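Local coordinates for protein post-proline cleaving enzyme (Rickettsia typhi, PDB 4HVT) that probably hydrolyses peptide bonds on the carboxyl side of proline in oligopeptides, as a serine peptidase of the prolyl oligopeptidase family, at residues A[191-194]-A[198-201]; A[219-224]-A[228-233]; A[541-546]-A[576-581]. One frame throughout, in Å; residues are numbered along the deposited sequence.

Contact 1 of 3, residues A[191-194]-A[198-201]; sequences TWIN and IIFN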
loop_
_atom_site.group_PDB
_atom_site.type_symbol
_atom_site.label_atom_id
_atom_site.label_comp_id
_atom_site.label_asym_id
_atom_site.label_seq_id
_atom_site.Cartn_x
_atom_site.Cartn_y
_atom_site.Cartn_z
ATOM N N THR A 191 -9.954 -1.232 -18.202
ATOM C CA THR A 191 -9.661 -2.577 -18.620
ATOM C C THR A 191 -9.989 -2.701 -20.118
ATOM O O THR A 191 -11.033 -2.326 -20.563
ATOM C CB THR A 191 -10.461 -3.597 -17.793
ATOM O OG1 THR A 191 -10.007 -3.524 -16.435
ATOM C CG2 THR A 191 -10.247 -5.048 -18.308
ATOM N N TRP A 192 -9.019 -3.219 -20.899
ATOM C CA TRP A 192 -9.305 -3.461 -22.305
ATOM C C TRP A 192 -10.302 -4.632 -22.504
ATOM O O TRP A 192 -10.171 -5.672 -21.845
ATOM C CB TRP A 192 -8.036 -3.789 -23.081
ATOM C CG TRP A 192 -7.051 -2.712 -23.240
ATOM C CD1 TRP A 192 -5.991 -2.474 -22.429
ATOM C CD2 TRP A 192 -6.994 -1.722 -24.264
ATOM N NE1 TRP A 192 -5.241 -1.447 -22.894
ATOM C CE2 TRP A 192 -5.859 -0.923 -24.001
ATOM C CE3 TRP A 192 -7.802 -1.392 -25.350
ATOM C CZ2 TRP A 192 -5.497 0.129 -24.795
ATOM C CZ3 TRP A 192 -7.429 -0.329 -26.150
ATOM C CH2 TRP A 192 -6.262 0.403 -25.869
ATOM N N ILE A 193 -11.277 -4.470 -23.400
ATOM C CA ILE A 193 -12.247 -5.510 -23.831
ATOM C C ILE A 193 -11.674 -6.096 -25.169
ATOM O O ILE A 193 -11.583 -7.357 -25.400
ATOM C CB ILE A 193 -13.695 -4.873 -23.979
ATOM C CG1 ILE A 193 -14.349 -4.450 -22.642
ATOM C CG2 ILE A 193 -14.713 -5.768 -24.670
ATOM C CD1 ILE A 193 -14.402 -5.513 -21.565
ATOM N N ASN A 194 -11.354 -5.187 -26.088
ATOM C CA ASN A 194 -10.739 -5.544 -27.329
ATOM C C ASN A 194 -9.963 -4.321 -27.811
ATOM O O ASN A 194 -9.906 -3.329 -27.098
ATOM C CB ASN A 194 -11.733 -6.139 -28.346
ATOM C CG ASN A 194 -12.823 -5.170 -28.807
ATOM O OD1 ASN A 194 -12.605 -3.969 -28.950
ATOM N ND2 ASN A 194 -14.041 -5.708 -29.073
ATOM N N ILE A 198 -13.149 -0.439 -24.201
ATOM C CA ILE A 198 -12.715 -0.564 -22.799
ATOM C C ILE A 198 -13.910 -0.582 -21.849
ATOM O O ILE A 198 -15.035 -0.141 -22.191
ATOM C CB ILE A 198 -11.709 0.579 -22.392
ATOM C CG1 ILE A 198 -12.393 1.955 -22.412
ATOM C CG2 ILE A 198 -10.512 0.580 -23.341
ATOM C CD1 ILE A 198 -11.634 3.104 -21.756
ATOM N N ILE A 199 -13.671 -1.087 -20.651
ATOM C CA ILE A 199 -14.627 -0.957 -19.571
ATOM C C ILE A 199 -13.931 -0.239 -18.405
ATOM O O ILE A 199 -12.759 -0.427 -18.130
ATOM C CB ILE A 199 -15.186 -2.354 -19.177
ATOM C CG1 ILE A 199 -16.240 -2.221 -18.101
ATOM C CG2 ILE A 199 -14.105 -3.320 -18.704
ATOM C CD1 ILE A 199 -16.945 -3.537 -17.847
ATOM N N PHE A 200 -14.650 0.596 -17.681
ATOM C CA PHE A 200 -14.038 1.320 -16.567
ATOM C C PHE A 200 -15.070 1.866 -15.594
ATOM O O PHE A 200 -16.236 2.029 -15.959
ATOM C CB PHE A 200 -13.047 2.389 -17.040
ATOM C CG PHE A 200 -13.595 3.556 -17.800
ATOM C CD1 PHE A 200 -14.321 3.429 -18.998
ATOM C CD2 PHE A 200 -13.251 4.856 -17.399
ATOM C CE1 PHE A 200 -14.786 4.550 -19.714
ATOM C CE2 PHE A 200 -13.634 5.965 -18.150
ATOM C CZ PHE A 200 -14.440 5.832 -19.268
ATOM N N ASN A 201 -14.581 2.181 -14.381
ATOM C CA ASN A 201 -15.374 2.754 -13.300
ATOM C C ASN A 201 -15.327 4.278 -13.421
ATOM O O ASN A 201 -14.631 4.964 -12.671
ATOM C CB ASN A 201 -14.943 2.199 -11.932
ATOM C CG ASN A 201 -13.466 2.368 -11.626
ATOM O OD1 ASN A 201 -12.613 2.229 -12.511
ATOM N ND2 ASN A 201 -13.174 2.684 -10.371
#

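Contact 2 of 3, residues A[219-224]-A[228-233]; sequences YIWKRG and EKAKKL. With EDO (1,2-ethanediol), chain B.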
loop_
_atom_site.group_PDB
_atom_site.type_symbol
_atom_site.label_atom_id
_atom_site.label_comp_id
_atom_site.label_asym_id
_atom_site.label_seq_id
_atom_site.Cartn_x
_atom_site.Cartn_y
_atom_site.Cartn_z
ATOM N N TYR A 219 -18.914 1.585 -16.977
ATOM C CA TYR A 219 -19.272 1.926 -18.357
ATOM C C TYR A 219 -18.384 1.162 -19.342
ATOM O O TYR A 219 -17.173 0.905 -19.093
ATOM C CB TYR A 219 -19.082 3.406 -18.614
ATOM C CG TYR A 219 -20.155 4.330 -18.042
ATOM C CD1 TYR A 219 -20.178 4.722 -16.669
ATOM C CD2 TYR A 219 -21.145 4.826 -18.846
ATOM C CE1 TYR A 219 -21.142 5.561 -16.185
ATOM C CE2 TYR A 219 -22.149 5.692 -18.342
ATOM C CZ TYR A 219 -22.155 6.056 -17.042
ATOM O OH TYR A 219 -23.175 6.925 -16.615
ATOM N N ILE A 220 -18.994 0.812 -20.474
ATOM C CA ILE A 220 -18.258 0.261 -21.618
ATOM C C ILE A 220 -18.227 1.341 -22.712
ATOM O O ILE A 220 -19.233 2.020 -22.985
ATOM C CB ILE A 220 -18.877 -1.093 -22.083
ATOM C CG1 ILE A 220 -18.051 -1.778 -23.142
ATOM C CG2 ILE A 220 -20.294 -0.903 -22.553
ATOM C CD1 ILE A 220 -18.444 -3.257 -23.369
ATOM N N TRP A 221 -17.076 1.488 -23.372
ATOM C CA TRP A 221 -16.836 2.620 -24.262
ATOM C C TRP A 221 -16.097 2.154 -25.500
ATOM O O TRP A 221 -15.030 1.481 -25.398
ATOM C CB TRP A 221 -16.057 3.700 -23.519
ATOM C CG TRP A 221 -15.990 5.040 -24.202
ATOM C CD1 TRP A 221 -16.858 5.551 -25.131
ATOM C CD2 TRP A 221 -15.051 6.081 -23.911
ATOM N NE1 TRP A 221 -16.454 6.797 -25.507
ATOM C CE2 TRP A 221 -15.343 7.148 -24.769
ATOM C CE3 TRP A 221 -13.975 6.190 -23.038
ATOM C CZ2 TRP A 221 -14.628 8.357 -24.743
ATOM C CZ3 TRP A 221 -13.216 7.374 -23.059
ATOM C CH2 TRP A 221 -13.560 8.429 -23.916
ATOM N N LYS A 222 -16.649 2.510 -26.657
ATOM C CA LYS A 222 -16.186 2.142 -27.987
ATOM C C LYS A 222 -15.385 3.252 -28.617
ATOM O O LYS A 222 -15.700 4.453 -28.502
ATOM C CB LYS A 222 -17.395 1.818 -28.908
ATOM C CG LYS A 222 -18.253 0.642 -28.476
ATOM C CD LYS A 222 -19.580 0.602 -29.270
ATOM C CE LYS A 222 -19.416 0.391 -30.749
ATOM N NZ LYS A 222 -18.814 -0.948 -30.908
ATOM N N ARG A 223 -14.337 2.843 -29.296
ATOM C CA ARG A 223 -13.485 3.745 -30.035
ATOM C C ARG A 223 -14.291 4.544 -31.032
ATOM O O ARG A 223 -15.204 4.015 -31.698
ATOM C CB ARG A 223 -12.317 3.001 -30.721
ATOM C CG ARG A 223 -11.311 3.923 -31.349
ATOM C CD ARG A 223 -10.108 3.193 -31.958
ATOM N NE ARG A 223 -9.383 2.344 -31.030
ATOM C CZ ARG A 223 -8.532 2.774 -30.108
ATOM N NH1 ARG A 223 -8.259 4.071 -29.984
ATOM N NH2 ARG A 223 -7.956 1.902 -29.318
ATOM N N GLY A 224 -13.997 5.841 -31.073
ATOM C CA GLY A 224 -14.563 6.775 -32.004
ATOM C C GLY A 224 -15.796 7.486 -31.512
ATOM O O GLY A 224 -16.228 8.431 -32.163
ATOM N N GLU A 228 -20.125 10.618 -23.829
ATOM C CA GLU A 228 -21.568 10.707 -23.630
ATOM C C GLU A 228 -22.366 9.589 -24.205
ATOM O O GLU A 228 -23.534 9.403 -23.795
ATOM C CB GLU A 228 -22.116 12.030 -24.211
ATOM C CG GLU A 228 -21.630 13.212 -23.395
ATOM C CD GLU A 228 -20.266 13.769 -23.809
ATOM O OE1 GLU A 228 -19.662 13.151 -24.728
ATOM O OE2 GLU A 228 -19.873 14.876 -23.298
ATOM N N LYS A 229 -21.785 8.864 -25.143
ATOM C CA LYS A 229 -22.412 7.702 -25.728
ATOM C C LYS A 229 -22.086 6.384 -25.030
ATOM O O LYS A 229 -22.657 5.319 -25.357
ATOM C CB LYS A 229 -22.068 7.658 -27.208
ATOM C CG LYS A 229 -22.702 8.818 -27.978
ATOM C CD LYS A 229 -22.607 8.581 -29.490
ATOM C CE LYS A 229 -23.459 9.570 -30.249
ATOM N NZ LYS A 229 -22.870 9.881 -31.584
ATOM N N ALA A 230 -21.179 6.422 -24.062
ATOM C CA ALA A 230 -20.776 5.203 -23.374
ATOM C C ALA A 230 -21.942 4.629 -22.621
ATOM O O ALA A 230 -22.743 5.367 -22.044
ATOM C CB ALA A 230 -19.598 5.464 -22.447
ATOM N N LYS A 231 -22.017 3.300 -22.624
ATOM C CA LYS A 231 -23.110 2.596 -22.042
ATOM C C LYS A 231 -22.815 2.154 -20.630
ATOM O O LYS A 231 -21.900 1.413 -20.376
ATOM C CB LYS A 231 -23.484 1.396 -22.936
ATOM C CG LYS A 231 -23.918 1.777 -24.345
ATOM C CD LYS A 231 -25.382 2.207 -24.429
ATOM C CE LYS A 231 -25.860 2.493 -25.874
ATOM N NZ LYS A 231 -25.510 1.433 -26.861
ATOM N N LYS A 232 -23.662 2.568 -19.706
ATOM C CA LYS A 232 -23.583 2.102 -18.327
ATOM C C LYS A 232 -23.945 0.620 -18.265
ATOM O O LYS A 232 -25.024 0.223 -18.751
ATOM C CB LYS A 232 -24.506 2.898 -17.397
ATOM C CG LYS A 232 -24.333 2.426 -15.955
ATOM C CD LYS A 232 -25.080 3.261 -14.950
ATOM C CE LYS A 232 -24.433 4.538 -14.677
ATOM N NZ LYS A 232 -25.206 5.180 -13.540
ATOM N N LEU A 233 -23.088 -0.191 -17.657
ATOM C CA LEU A 233 -23.372 -1.620 -17.509
ATOM C C LEU A 233 -23.734 -2.064 -16.117
ATOM O O LEU A 233 -24.336 -3.163 -15.948
ATOM C CB LEU A 233 -22.170 -2.446 -17.935
ATOM C CG LEU A 233 -21.784 -2.324 -19.402
ATOM C CD1 LEU A 233 -20.707 -3.329 -19.694
ATOM C CD2 LEU A 233 -22.969 -2.506 -20.363
HETATM C C1 EDO B . -11.648 6.933 -28.155
HETATM O O1 EDO B . -11.696 6.854 -29.596
HETATM C C2 EDO B . -13.081 6.861 -27.623
HETATM O O2 EDO B . -13.715 8.085 -28.027
#

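Contact 3 of 3, residues A[541-546]-A[576-581]; sequences DFFAVS and MTQRPE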
loop_
_atom_site.group_PDB
_atom_site.type_symbol
_atom_site.label_atom_id
_atom_site.label_comp_id
_atom_site.label_asym_id
_atom_site.label_seq_id
_atom_site.Cartn_x
_atom_site.Cartn_y
_atom_site.Cartn_z
ATOM N N ASP A 541 -0.600 -4.589 22.243
ATOM C CA ASP A 541 0.531 -5.309 21.620
ATOM C C ASP A 541 1.702 -4.366 21.424
ATOM O O ASP A 541 2.849 -4.698 21.644
ATOM C CB ASP A 541 0.122 -5.889 20.288
ATOM C CG ASP A 541 -0.801 -7.087 20.435
ATOM O OD1 ASP A 541 -0.990 -7.511 21.583
ATOM O OD2 ASP A 541 -1.356 -7.583 19.407
ATOM N N PHE A 542 1.386 -3.163 20.999
ATOM C CA PHE A 542 2.417 -2.172 20.740
ATOM C C PHE A 542 3.109 -1.798 22.076
ATOM O O PHE A 542 4.299 -1.712 22.135
ATOM C CB PHE A 542 1.754 -0.950 20.111
ATOM C CG PHE A 542 2.721 0.031 19.516
ATOM C CD1 PHE A 542 3.468 -0.286 18.390
ATOM C CD2 PHE A 542 2.844 1.288 20.041
ATOM C CE1 PHE A 542 4.333 0.615 17.818
ATOM C CE2 PHE A 542 3.772 2.188 19.501
ATOM C CZ PHE A 542 4.487 1.858 18.387
ATOM N N PHE A 543 2.347 -1.604 23.142
ATOM C CA PHE A 543 2.943 -1.319 24.467
ATOM C C PHE A 543 3.840 -2.485 24.950
ATOM O O PHE A 543 4.918 -2.273 25.543
ATOM C CB PHE A 543 1.871 -1.021 25.529
ATOM C CG PHE A 543 0.961 0.118 25.186
ATOM C CD1 PHE A 543 1.450 1.292 24.620
ATOM C CD2 PHE A 543 -0.406 0.008 25.407
ATOM C CE1 PHE A 543 0.624 2.329 24.327
ATOM C CE2 PHE A 543 -1.246 1.060 25.121
ATOM C CZ PHE A 543 -0.754 2.208 24.545
ATOM N N ALA A 544 3.373 -3.718 24.742
ATOM C CA ALA A 544 4.149 -4.917 25.106
ATOM C C ALA A 544 5.542 -4.907 24.456
ATOM O O ALA A 544 6.506 -5.186 25.099
ATOM C CB ALA A 544 3.393 -6.178 24.744
ATOM N N VAL A 545 5.607 -4.593 23.176
ATOM C CA VAL A 545 6.887 -4.435 22.514
ATOM C C VAL A 545 7.697 -3.235 23.072
ATOM O O VAL A 545 8.909 -3.372 23.357
ATOM C CB VAL A 545 6.681 -4.368 20.978
ATOM C CG1 VAL A 545 7.996 -4.117 20.311
ATOM C CG2 VAL A 545 6.088 -5.673 20.458
ATOM N N SER A 546 7.053 -2.088 23.251
ATOM C CA SER A 546 7.725 -0.883 23.760
ATOM C C SER A 546 8.386 -1.205 25.126
ATOM O O SER A 546 9.564 -0.931 25.354
ATOM C CB SER A 546 6.724 0.285 23.871
ATOM O OG SER A 546 6.202 0.677 22.602
ATOM N N MET A 576 0.553 7.699 22.396
ATOM C CA MET A 576 1.182 8.811 23.082
ATOM C C MET A 576 0.203 9.448 24.053
ATOM O O MET A 576 0.623 10.082 25.031
ATOM C CB MET A 576 1.675 9.861 22.081
ATOM C CG MET A 576 0.613 10.692 21.388
ATOM S SD MET A 576 1.207 11.997 20.276
ATOM C CE MET A 576 1.470 13.261 21.427
ATOM N N THR A 577 -1.096 9.273 23.801
ATOM C CA THR A 577 -2.076 9.783 24.732
ATOM C C THR A 577 -2.383 8.783 25.889
ATOM O O THR A 577 -2.635 9.206 26.993
ATOM C CB THR A 577 -3.379 10.278 24.043
ATOM O OG1 THR A 577 -3.956 9.230 23.248
ATOM C CG2 THR A 577 -3.092 11.520 23.130
ATOM N N GLN A 578 -2.395 7.478 25.662
ATOM C CA GLN A 578 -2.536 6.505 26.779
ATOM C C GLN A 578 -1.325 6.278 27.618
ATOM O O GLN A 578 -1.423 6.044 28.855
ATOM C CB GLN A 578 -2.958 5.154 26.208
ATOM C CG GLN A 578 -4.337 5.143 25.752
ATOM C CD GLN A 578 -4.824 3.763 25.360
ATOM O OE1 GLN A 578 -4.054 2.833 25.251
ATOM N NE2 GLN A 578 -6.109 3.635 25.194
ATOM N N ARG A 579 -0.155 6.339 26.986
ATOM C CA ARG A 579 1.079 5.968 27.640
ATOM C C ARG A 579 2.219 6.974 27.364
ATOM O O ARG A 579 3.326 6.607 26.883
ATOM C CB ARG A 579 1.452 4.543 27.243
ATOM C CG ARG A 579 0.466 3.466 27.640
ATOM C CD ARG A 579 0.382 3.234 29.151
ATOM N NE ARG A 579 1.616 2.790 29.750
ATOM C CZ ARG A 579 2.085 1.544 29.753
ATOM N NH1 ARG A 579 1.425 0.548 29.140
ATOM N NH2 ARG A 579 3.267 1.313 30.337
ATOM N N PRO A 580 1.965 8.257 27.652
ATOM C CA PRO A 580 2.921 9.282 27.269
ATOM C C PRO A 580 4.329 9.039 27.867
ATOM O O PRO A 580 5.368 9.373 27.246
ATOM C CB PRO A 580 2.304 10.556 27.826
ATOM C CG PRO A 580 1.315 10.127 28.899
ATOM C CD PRO A 580 0.784 8.822 28.363
ATOM N N GLU A 581 4.359 8.403 29.033
ATOM C CA GLU A 581 5.590 8.185 29.752
ATOM C C GLU A 581 6.524 7.134 29.153
ATOM O O GLU A 581 7.675 6.998 29.595
ATOM C CB GLU A 581 5.261 7.813 31.204
ATOM C CG GLU A 581 4.831 6.346 31.412
ATOM C CD GLU A 581 3.394 6.008 31.016
ATOM O OE1 GLU A 581 2.578 6.890 30.675
ATOM O OE2 GLU A 581 3.056 4.811 31.084
#

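Contact 1 of 3, residues A[191-194]-A[198-201]
Thr191 and Ile199 form the antiparallel hydrogen-bonded pair of the hairpin between strands 190-192 and 197-200. Two backbone bonds join them: Thr191 N to Ile199 O at 2.9 Å, and Ile199 N to Thr191 O, also at 2.9 Å, with an N-H...O angle of 167°. Next to it, Trp192 and Ile198 make a non-hydrogen-bonded pair, and Ile198 CA lies 3.3 Å from Thr191 O, a CA-H...O contact that gives this carbonyl a second, weaker donor.

The apolar contacts divide between the two faces of the sheet. On the face of Trp192 and Ile198, the CG2 methyl of Ile198 lies 3.9 Å from Trp192 CE3, on the six-membered ring of the indole, which it meets obliquely. Trp192 NE1 donates to Ser135 O, which ties the ring to the preceding sheet. On the face of Thr191 and Ile199, Thr191 CB meets Ile199 CG2 at 3.8 Å. Ile193 adds to this side: its CG1 stands anti to the carbonyl carbon (chi1 -69°), and its CD1 reaches Ile199 CG2 at 3.6 Å.

Beyond the paired residues, Ile193 and Asn194 both face Thr197, a classic beta bulge. Asn194 OD1 accepts from Asp196 N in the hairpin loop. The four-stranded antiparallel sheet is consistent with one blade of the family's N-terminal beta-propeller. Polar bonding across the pair is confined to the backbone, while Trp192 and Ile198 touch Leu145 of strand 143-150 and Thr191 and Ile193 touch Ile258 of strand 257-263; this apolar chemistry on both faces implies packing between neighbouring blades.

Contact 2 of 3, residues A[219-224]-A[228-233]
Lys232 lies over one face of the Tyr219 ring in a beta hairpin between strands 217-222 and 231-235, within a sheet consistent with a propeller blade. Lys232 CB is 4.1 Å from the ring centroid and 22° off its normal, a CH-pi contact. The lysine chain starts anti to its own N (chi1 -177°) and bends at chi3, bringing CE to 3.3 Å from Tyr219 OH. The carbonyl O of Ala230 approaches the same ring at its edge, and the methyl of Ala230 touches Trp221 CD1 at 3.8 Å.

On the face of Ile220 and Lys231, Leu233 CD1 packs against Ile220 CB at 3.7 Å, the two side chains crossing at a slant.

The backbone sets this register through the hydrogen-bonded pair Ile220 and Lys231: Ile220 N donates to Lys231 O at 3.0 Å, and Lys231 N returns a more bent bond to Ile220 O (149° at the hydrogen). Farther out, Glu208 holds the polar ends together, accepting from Tyr219 OH and forming a salt bridge with Lys232 NZ, which also pairs with Glu235. Trp221 NE1 bonds Glu225 O in the connecting turn, and Phe173 meets the indole edge-to-face.

A 1,2-ethanediol, probably from the crystallisation liquor, sets its C2 over a face of the Trp221 ring, while its O1 accepts from Gly224 N at 2.9 Å.

Contact 3 of 3, residues A[541-546]-A[576-581]
Phe543, with the most surface buried here, presents one ring face to Arg579 and part of its rim to Gln578. Arg579 CG is 3.6 Å from the centroid of the Phe543 ring and 17° off the normal, a CH-pi contact made by the aliphatic part of the arginine. Phe543 CE1 is the ring atom nearest Arg579 CG, at 3.5 Å.

The arginine chain is bent at chi2 and chi3, which turns the guanidinium back beside the phenylalanine. Arg579 NH1 comes to 4.0 Å from Phe543 CB, but the guanidinium and ring planes are 49° apart, and Arg579 CZ is 5.3 Å from the centroid of the Phe543 ring, so any cation-pi attraction is weak. The group is aimed by carboxylates: Arg579 NE gives Glu581 OE2 a nearly straight hydrogen bond of 2.8 Å, part of a salt bridge and met on the syn side of the oxygen, and Arg579 NH2 pairs with Glu547.

Both segments belong to the alpha/beta-hydrolase domain. Phe543 lies on helix 536-551, and Arg579 is the first residue past the end of helix 567-578, which follows the probable nucleophile elbow. The contact therefore joins one helix flank to another helix's C-terminal end, with Ala575 also touching Phe543.

Gln578, in the last turn of that helix, brings OE1 to the ring edge, in its plane, 3.3 Å from Phe543 CE2. There the oxygen meets the weakly positive C-H rim, while NE2 of the same amide is hydrogen-bonded to Gln536 OE1.

In the fold
Contacts 1 and 2 are successive hairpins of one four-stranded antiparallel sheet, their centres 10 Å apart. Strands 197-200 and 217-222 join them: Ile198 O to Trp221 N and Phe200 O to Tyr219 N, each 2.9 Å, are probable hydrogen bonds, and Ile199 CG1 packs on Tyr219 O. Contact 3 lies in the other, alpha/beta-hydrolase part, on the opposite side of the chain's centre. Its centre is 48 Å from that of contact 1 and 53 Å from that of contact 2, with nearest atoms about 33 and 41 Å apart. The probable Ser566-His682-Asp649 triad belongs to the same hydrolase part as contact 3, whose helix 567-578 begins directly after Ser566.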